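PDB 1XD7: ywnA from Bacillus subtilis subsp. subtilis, which probably binds DNA through a winged helix-turn-helix domain and acts as a transcription regulator of the Rrf2 family. Local coordinates for residues 64-77 with 118-131. Numbering follows the deposited sequence.
Sequences LKKDPADISLLEVY and MENELASKSLKDVM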
ATOM      1  N   LEU A  64      19.942 -16.373 -10.314  1.00 45.87           N
ATOM      2  CA  LEU A  64      18.613 -16.909 -10.073  1.00 46.62           C
ATOM      3  C   LEU A  64      18.649 -18.386  -9.772  1.00 47.41           C
ATOM      4  O   LEU A  64      19.318 -19.148 -10.462  1.00 48.18           O
ATOM      5  CB  LEU A  64      17.714 -16.679 -11.285  1.00 43.11           C
ATOM      6  CG  LEU A  64      17.625 -15.242 -11.791  1.00 39.92           C
ATOM      7  CD1 LEU A  64      16.460 -15.102 -12.772  1.00 36.02           C
ATOM      8  CD2 LEU A  64      17.448 -14.309 -10.607  1.00 36.32           C
ATOM      9  N   LYS A  65      17.927 -18.788  -8.736  1.00 48.64           N
ATOM     10  CA  LYS A  65      17.875 -20.193  -8.385  1.00 49.82           C
ATOM     11  C   LYS A  65      16.939 -20.832  -9.385  1.00 49.23           C
ATOM     12  O   LYS A  65      17.078 -22.005  -9.714  1.00 50.57           O
ATOM     13  CB  LYS A  65      17.332 -20.393  -6.976  1.00 51.77           C
ATOM     14  CG  LYS A  65      17.475 -21.820  -6.464  1.00 54.78           C
ATOM     15  CD  LYS A  65      17.053 -21.930  -5.000  1.00 56.41           C
ATOM     16  CE  LYS A  65      17.514 -23.239  -4.373  1.00 56.51           C
ATOM     17  NZ  LYS A  65      19.002 -23.318  -4.287  1.00 57.66           N
ATOM     18  N   LYS A  66      15.986 -20.050  -9.876  1.00 48.39           N
ATOM     19  CA  LYS A  66      15.042 -20.559 -10.856  1.00 48.59           C
ATOM     20  C   LYS A  66      14.839 -19.616 -12.020  1.00 48.27           C
ATOM     21  O   LYS A  66      15.349 -18.500 -12.046  1.00 48.65           O
ATOM     22  CB  LYS A  66      13.679 -20.850 -10.217  1.00 50.19           C
ATOM     23  CG  LYS A  66      13.100 -19.708  -9.393  1.00 52.03           C
ATOM     24  CD  LYS A  66      11.578 -19.825  -9.173  1.00 51.72           C
ATOM     25  CE  LYS A  66      11.121 -21.238  -8.873  1.00 53.18           C
ATOM     26  NZ  LYS A  66      11.981 -21.905  -7.860  1.00 53.31           N
ATOM     27  N   ASP A  67      14.070 -20.086 -12.983  1.00 47.38           N
ATOM     28  CA  ASP A  67      13.766 -19.325 -14.164  1.00 47.44           C
ATOM     29  C   ASP A  67      12.799 -18.173 -13.889  1.00 47.60           C
ATOM     30  O   ASP A  67      11.805 -18.334 -13.181  1.00 49.91           O
ATOM     31  CB  ASP A  67      13.170 -20.254 -15.203  1.00 49.46           C
ATOM     32  CG  ASP A  67      12.920 -19.565 -16.504  1.00 52.55           C
ATOM     33  OD1 ASP A  67      12.062 -18.657 -16.545  1.00 53.23           O
ATOM     34  OD2 ASP A  67      13.595 -19.928 -17.491  1.00 55.89           O
ATOM     35  N   PRO A  68      13.071 -17.000 -14.476  1.00 45.86           N
ATOM     36  CA  PRO A  68      12.309 -15.752 -14.377  1.00 44.87           C
ATOM     37  C   PRO A  68      10.805 -15.911 -14.572  1.00 45.42           C
ATOM     38  O   PRO A  68      10.007 -15.067 -14.137  1.00 44.00           O
ATOM     39  CB  PRO A  68      12.912 -14.900 -15.487  1.00 43.98           C
ATOM     40  CG  PRO A  68      14.323 -15.347 -15.514  1.00 44.49           C
ATOM     41  CD  PRO A  68      14.230 -16.834 -15.373  1.00 44.77           C
ATOM     42  N   ALA A  69      10.423 -16.973 -15.263  1.00 44.96           N
ATOM     43  CA  ALA A  69       9.019 -17.218 -15.535  1.00 45.86           C
ATOM     44  C   ALA A  69       8.401 -17.909 -14.337  1.00 44.79           C
ATOM     45  O   ALA A  69       7.192 -18.002 -14.225  1.00 44.35           O
ATOM     46  CB  ALA A  69       8.868 -18.085 -16.784  1.00 46.04           C
ATOM     47  N   ASP A  70       9.251 -18.386 -13.445  1.00 44.79           N
ATOM     48  CA  ASP A  70       8.796 -19.070 -12.251  1.00 45.78           C
ATOM     49  C   ASP A  70       9.029 -18.214 -11.018  1.00 45.43           C
ATOM     50  O   ASP A  70       9.104 -18.738  -9.906  1.00 47.24           O
ATOM     51  CB  ASP A  70       9.548 -20.385 -12.087  1.00 46.85           C
ATOM     52  CG  ASP A  70       9.427 -21.271 -13.300  1.00 50.29           C
ATOM     53  OD1 ASP A  70      10.267 -22.188 -13.435  1.00 51.68           O
ATOM     54  OD2 ASP A  70       8.494 -21.050 -14.112  1.00 51.22           O
ATOM     55  N   ILE A  71       9.153 -16.906 -11.204  1.00 42.74           N
ATOM     56  CA  ILE A  71       9.390 -16.023 -10.073  1.00 40.01           C
ATOM     57  C   ILE A  71       8.337 -14.959 -10.042  1.00 39.33           C
ATOM     58  O   ILE A  71       8.378 -14.013 -10.822  1.00 38.86           O
ATOM     59  CB  ILE A  71      10.750 -15.336 -10.164  1.00 41.74           C
ATOM     60  CG1 ILE A  71      11.841 -16.373 -10.455  1.00 40.03           C
ATOM     61  CG2 ILE A  71      11.044 -14.628  -8.854  1.00 40.68           C
ATOM     62  CD1 ILE A  71      13.234 -15.793 -10.576  1.00 39.58           C
ATOM     63  N   SER A  72       7.386 -15.106  -9.130  1.00 38.12           N
ATOM     64  CA  SER A  72       6.301 -14.146  -9.031  1.00 38.49           C
ATOM     65  C   SER A  72       6.740 -12.906  -8.283  1.00 36.02           C
ATOM     66  O   SER A  72       7.612 -12.976  -7.424  1.00 35.58           O
ATOM     67  CB  SER A  72       5.120 -14.780  -8.298  1.00 42.62           C
ATOM     68  OG  SER A  72       5.509 -15.147  -6.986  1.00 46.43           O
ATOM     69  N   LEU A  73       6.139 -11.771  -8.602  1.00 35.42           N
ATOM     70  CA  LEU A  73       6.495 -10.558  -7.901  1.00 37.70           C
ATOM     71  C   LEU A  73       6.105 -10.726  -6.427  1.00 39.66           C
ATOM     72  O   LEU A  73       6.842 -10.335  -5.528  1.00 40.08           O
ATOM     73  CB  LEU A  73       5.794  -9.361  -8.537  1.00 37.67           C
ATOM     74  CG  LEU A  73       6.205  -9.117 -10.002  1.00 40.49           C
ATOM     75  CD1 LEU A  73       5.955  -7.669 -10.383  1.00 38.52           C
ATOM     76  CD2 LEU A  73       7.682  -9.418 -10.188  1.00 38.39           C
ATOM     77  N   LEU A  74       4.956 -11.339  -6.181  1.00 41.66           N
ATOM     78  CA  LEU A  74       4.518 -11.569  -4.811  1.00 43.16           C
ATOM     79  C   LEU A  74       5.632 -12.329  -4.093  1.00 43.20           C
ATOM     80  O   LEU A  74       6.005 -11.993  -2.968  1.00 41.64           O
ATOM     81  CB  LEU A  74       3.212 -12.377  -4.817  1.00 46.32           C
ATOM     82  CG  LEU A  74       2.527 -12.833  -3.516  1.00 46.90           C
ATOM     83  CD1 LEU A  74       3.232 -14.051  -2.983  1.00 46.78           C
ATOM     84  CD2 LEU A  74       2.507 -11.715  -2.493  1.00 45.28           C
ATOM     85  N   GLU A  75       6.181 -13.334  -4.767  1.00 43.69           N
ATOM     86  CA  GLU A  75       7.271 -14.143  -4.213  1.00 44.05           C
ATOM     87  C   GLU A  75       8.439 -13.236  -3.827  1.00 45.64           C
ATOM     88  O   GLU A  75       9.089 -13.444  -2.797  1.00 46.50           O
ATOM     89  CB  GLU A  75       7.722 -15.179  -5.254  1.00 42.43           C
ATOM     90  CG  GLU A  75       8.790 -16.172  -4.799  1.00 42.99           C
ATOM     91  CD  GLU A  75       8.893 -17.383  -5.736  1.00 42.97           C
ATOM     92  OE1 GLU A  75       8.128 -17.459  -6.722  1.00 44.11           O
ATOM     93  OE2 GLU A  75       9.734 -18.274  -5.487  1.00 43.79           O
ATOM     94  N   VAL A  76       8.698 -12.226  -4.655  1.00 45.08           N
ATOM     95  CA  VAL A  76       9.782 -11.282  -4.405  1.00 44.68           C
ATOM     96  C   VAL A  76       9.432 -10.402  -3.222  1.00 44.61           C
ATOM     97  O   VAL A  76      10.262 -10.142  -2.350  1.00 44.59           O
ATOM     98  CB  VAL A  76      10.014 -10.346  -5.613  1.00 44.47           C
ATOM     99  CG1 VAL A  76      11.151  -9.388  -5.306  1.00 42.10           C
ATOM    100  CG2 VAL A  76      10.311 -11.153  -6.855  1.00 42.04           C
ATOM    101  N   TYR A  77       8.194  -9.930  -3.224  1.00 45.42           N
ATOM    102  CA  TYR A  77       7.674  -9.070  -2.179  1.00 48.11           C
ATOM    103  C   TYR A  77       7.945  -9.589  -0.770  1.00 48.33           C
ATOM    104  O   TYR A  77       8.597  -8.923   0.025  1.00 47.27           O
ATOM    105  CB  TYR A  77       6.172  -8.903  -2.367  1.00 51.01           C
ATOM    106  CG  TYR A  77       5.511  -8.029  -1.323  1.00 56.39           C
ATOM    107  CD1 TYR A  77       5.744  -6.653  -1.281  1.00 57.52           C
ATOM    108  CD2 TYR A  77       4.620  -8.574  -0.395  1.00 57.72           C
ATOM    109  CE1 TYR A  77       5.098  -5.839  -0.341  1.00 59.94           C
ATOM    110  CE2 TYR A  77       3.969  -7.769   0.549  1.00 59.51           C
ATOM    111  CZ  TYR A  77       4.208  -6.404   0.570  1.00 60.89           C
ATOM    112  OH  TYR A  77       3.541  -5.608   1.483  1.00 60.97           O
ATOM    113  N   MET A 118      -4.144  -6.845  -3.343  1.00 48.97           N
ATOM    114  CA  MET A 118      -2.793  -6.396  -3.657  1.00 49.60           C
ATOM    115  C   MET A 118      -1.979  -7.671  -3.927  1.00 49.28           C
ATOM    116  O   MET A 118      -1.483  -7.887  -5.037  1.00 49.75           O
ATOM    117  CB  MET A 118      -2.206  -5.624  -2.452  1.00 51.13           C
ATOM    118  CG  MET A 118      -0.950  -4.752  -2.713  1.00 52.65           C
ATOM    119  SD  MET A 118       0.540  -5.182  -1.717  1.00 51.38           S
ATOM    120  CE  MET A 118       0.116  -4.426  -0.110  1.00 51.83           C
ATOM    121  N   GLU A 119      -1.896  -8.535  -2.920  1.00 48.53           N
ATOM    122  CA  GLU A 119      -1.132  -9.773  -3.022  1.00 48.00           C
ATOM    123  C   GLU A 119      -1.501 -10.682  -4.179  1.00 48.03           C
ATOM    124  O   GLU A 119      -0.671 -11.459  -4.654  1.00 46.77           O
ATOM    125  CB  GLU A 119      -1.249 -10.585  -1.742  1.00 49.78           C
ATOM    126  CG  GLU A 119      -0.556  -9.998  -0.539  1.00 52.82           C
ATOM    127  CD  GLU A 119      -0.515 -10.983   0.615  1.00 55.23           C
ATOM    128  OE1 GLU A 119      -1.593 -11.480   1.002  1.00 56.29           O
ATOM    129  OE2 GLU A 119       0.586 -11.269   1.132  1.00 56.60           O
ATOM    130  N   ASN A 120      -2.744 -10.616  -4.629  1.00 48.43           N
ATOM    131  CA  ASN A 120      -3.142 -11.488  -5.720  1.00 48.90           C
ATOM    132  C   ASN A 120      -2.622 -11.046  -7.090  1.00 47.59           C
ATOM    133  O   ASN A 120      -2.349 -11.884  -7.948  1.00 48.52           O
ATOM    134  CB  ASN A 120      -4.655 -11.678  -5.700  1.00 49.96           C
ATOM    135  CG  ASN A 120      -5.082 -12.727  -4.685  1.00 51.93           C
ATOM    136  OD1 ASN A 120      -6.260 -12.847  -4.353  1.00 54.82           O
ATOM    137  ND2 ASN A 120      -4.119 -13.498  -4.190  1.00 50.83           N
ATOM    138  N   GLU A 121      -2.466  -9.746  -7.296  1.00 46.61           N
ATOM    139  CA  GLU A 121      -1.905  -9.272  -8.551  1.00 46.97           C
ATOM    140  C   GLU A 121      -0.431  -9.669  -8.568  1.00 46.78           C
ATOM    141  O   GLU A 121       0.032 -10.343  -9.486  1.00 47.13           O
ATOM    142  CB  GLU A 121      -2.017  -7.756  -8.661  1.00 48.55           C
ATOM    143  CG  GLU A 121      -3.277  -7.317  -9.346  1.00 51.64           C
ATOM    144  CD  GLU A 121      -3.431  -7.980 -10.694  1.00 53.94           C
ATOM    145  OE1 GLU A 121      -2.592  -7.708 -11.578  1.00 57.22           O
ATOM    146  OE2 GLU A 121      -4.376  -8.780 -10.872  1.00 54.49           O
ATOM    147  N   LEU A 122       0.299  -9.271  -7.532  1.00 45.14           N
ATOM    148  CA  LEU A 122       1.721  -9.580  -7.440  1.00 44.32           C
ATOM    149  C   LEU A 122       2.031 -11.024  -7.732  1.00 43.87           C
ATOM    150  O   LEU A 122       3.158 -11.361  -8.075  1.00 44.55           O
ATOM    151  CB  LEU A 122       2.253  -9.264  -6.053  1.00 43.68           C
ATOM    152  CG  LEU A 122       2.240  -7.801  -5.657  1.00 44.44           C
ATOM    153  CD1 LEU A 122       2.644  -7.713  -4.198  1.00 45.79           C
ATOM    154  CD2 LEU A 122       3.183  -7.008  -6.540  1.00 40.88           C
ATOM    155  N   ALA A 123       1.041 -11.886  -7.569  1.00 43.12           N
ATOM    156  CA  ALA A 123       1.262 -13.295  -7.828  1.00 42.72           C
ATOM    157  C   ALA A 123       0.891 -13.616  -9.269  1.00 41.81           C
ATOM    158  O   ALA A 123       1.179 -14.695  -9.765  1.00 40.71           O
ATOM    159  CB  ALA A 123       0.442 -14.137  -6.867  1.00 41.94           C
ATOM    160  N   SER A 124       0.252 -12.672  -9.939  1.00 42.65           N
ATOM    161  CA  SER A 124      -0.142 -12.886 -11.317  1.00 44.71           C
ATOM    162  C   SER A 124       1.041 -12.650 -12.260  1.00 45.93           C
ATOM    163  O   SER A 124       1.259 -13.420 -13.196  1.00 45.93           O
ATOM    164  CB  SER A 124      -1.298 -11.958 -11.684  1.00 44.81           C
ATOM    165  OG  SER A 124      -0.897 -10.601 -11.652  1.00 49.63           O
ATOM    166  N   LYS A 125       1.807 -11.594 -11.999  1.00 45.90           N
ATOM    167  CA  LYS A 125       2.956 -11.264 -12.826  1.00 44.76           C
ATOM    168  C   LYS A 125       4.156 -12.111 -12.450  1.00 44.42           C
ATOM    169  O   LYS A 125       4.187 -12.724 -11.384  1.00 46.40           O
ATOM    170  CB  LYS A 125       3.317  -9.794 -12.670  1.00 44.77           C
ATOM    171  CG  LYS A 125       2.125  -8.876 -12.657  1.00 46.90           C
ATOM    172  CD  LYS A 125       1.251  -9.096 -13.864  1.00 48.25           C
ATOM    173  CE  LYS A 125       0.015  -8.227 -13.763  1.00 48.78           C
ATOM    174  NZ  LYS A 125       0.393  -6.805 -13.549  1.00 49.59           N
ATOM    175  N   SER A 126       5.136 -12.143 -13.344  1.00 42.57           N
ATOM    176  CA  SER A 126       6.367 -12.897 -13.144  1.00 41.80           C
ATOM    177  C   SER A 126       7.534 -11.955 -13.415  1.00 39.35           C
ATOM    178  O   SER A 126       7.351 -10.850 -13.916  1.00 39.17           O
ATOM    179  CB  SER A 126       6.451 -14.059 -14.131  1.00 43.52           C
ATOM    180  OG  SER A 126       6.714 -13.587 -15.446  1.00 44.67           O
ATOM    181  N   LEU A 127       8.732 -12.390 -13.083  1.00 37.87           N
ATOM    182  CA  LEU A 127       9.899 -11.570 -13.333  1.00 39.72           C
ATOM    183  C   LEU A 127       9.967 -11.402 -14.859  1.00 41.53           C
ATOM    184  O   LEU A 127      10.155 -10.296 -15.372  1.00 40.41           O
ATOM    185  CB  LEU A 127      11.151 -12.286 -12.839  1.00 37.57           C
ATOM    186  CG  LEU A 127      12.371 -11.403 -12.554  1.00 38.92           C
ATOM    187  CD1 LEU A 127      13.626 -12.234 -12.731  1.00 33.77           C
ATOM    188  CD2 LEU A 127      12.386 -10.178 -13.458  1.00 36.95           C
ATOM    189  N   LYS A 128       9.791 -12.515 -15.567  1.00 41.77           N
ATOM    190  CA  LYS A 128       9.819 -12.506 -17.021  1.00 44.07           C
ATOM    191  C   LYS A 128       8.820 -11.500 -17.528  1.00 43.09           C
ATOM    192  O   LYS A 128       9.109 -10.694 -18.410  1.00 43.30           O
ATOM    193  CB  LYS A 128       9.471 -13.879 -17.580  1.00 46.68           C
ATOM    194  CG  LYS A 128       9.439 -13.910 -19.107  1.00 52.52           C
ATOM    195  CD  LYS A 128       9.399 -15.340 -19.646  1.00 54.10           C
ATOM    196  CE  LYS A 128       9.450 -15.375 -21.174  1.00 54.87           C
ATOM    197  NZ  LYS A 128       9.513 -16.784 -21.679  1.00 54.57           N
ATOM    198  N   ASP A 129       7.633 -11.552 -16.955  1.00 43.34           N
ATOM    199  CA  ASP A 129       6.590 -10.639 -17.339  1.00 42.49           C
ATOM    200  C   ASP A 129       7.048  -9.202 -17.360  1.00 42.47           C
ATOM    201  O   ASP A 129       6.599  -8.431 -18.203  1.00 42.45           O
ATOM    202  CB  ASP A 129       5.407 -10.784 -16.400  1.00 44.53           C
ATOM    203  CG  ASP A 129       4.438 -11.817 -16.874  1.00 46.22           C
ATOM    204  OD1 ASP A 129       3.426 -11.427 -17.482  1.00 47.65           O
ATOM    205  OD2 ASP A 129       4.695 -13.017 -16.666  1.00 48.23           O
ATOM    206  N   VAL A 130       7.926  -8.806 -16.445  1.00 41.52           N
ATOM    207  CA  VAL A 130       8.349  -7.414 -16.497  1.00 42.33           C
ATOM    208  C   VAL A 130       9.493  -7.240 -17.488  1.00 41.25           C
ATOM    209  O   VAL A 130       9.571  -6.223 -18.171  1.00 41.45           O
ATOM    210  CB  VAL A 130       8.757  -6.876 -15.111  1.00 42.37           C
ATOM    211  CG1 VAL A 130       7.598  -7.023 -14.154  1.00 44.71           C
ATOM    212  CG2 VAL A 130       9.959  -7.608 -14.598  1.00 44.25           C
ATOM    213  N   MET A 131      10.369  -8.233 -17.583  1.00 39.69           N
ATOM    214  CA  MET A 131      11.489  -8.157 -18.520  1.00 41.66           C
ATOM    215  C   MET A 131      11.048  -8.364 -19.981  1.00 44.89           C
ATOM    216  O   MET A 131      10.904  -9.497 -20.448  1.00 45.70           O
ATOM    217  CB  MET A 131      12.559  -9.191 -18.152  1.00 37.71           C
ATOM    218  CG  MET A 131      13.329  -8.815 -16.921  1.00 32.88           C
ATOM    219  SD  MET A 131      14.675  -9.884 -16.583  1.00 33.30           S
ATOM    220  CE  MET A 131      13.899 -11.335 -16.238  1.00 34.16           C
TER
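Leu73 overlaps the chain on both sides of the turn that follows helix 98-122: its CB lies 4.0 Å from Leu122 CD2, its CG packs on Lys125 CB, and CD1 crosses to Val130 CG1. Leu73 CG stands anti to its carbonyl carbon (chi1 -62°), a torsion that carries both methyls over 125-130. Replacing Leu73 with alanine would probably leave Lys125 CB and Val130 CG1 without their apolar cover and open a gap between helices 73-80 and 127-130.

Leu122 also meets the Tyr77 ring: Leu122 CD1 lies over one face of the ring, 4.1 Å from Tyr77 CG. Met118 makes a Met-aromatic contact there, its SD 5.0 Å from the ring centroid and 27° off the normal, an oblique approach. Leu74 CD2 rests against Glu119 CB, while the Glu119 carboxylate pairs with Arg116.

Backbone bonds fix the spacing. Leu74 N donates to Leu122 O (2.6 Å) and Leu127 N to Ile71 O (2.8 Å). Lys128 N donates to Pro68 O (2.9 Å), and beside it Leu127 CD1 touches both Pro68 CB and Leu64 CD1, meeting the latter tip to tip.

Ser126 OG caps helix 127-130 by accepting from Asp129 N (2.7 Å). Leu73 also packs on Ile12 and on Thr110 of the second subunit. The long helix 98-122, the turn after it and the short helix 127-130, folded back on the chain from the wing strand into helix 73-80, fit the dimeric winged helix-turn-helix architecture of Rrf2-type regulators.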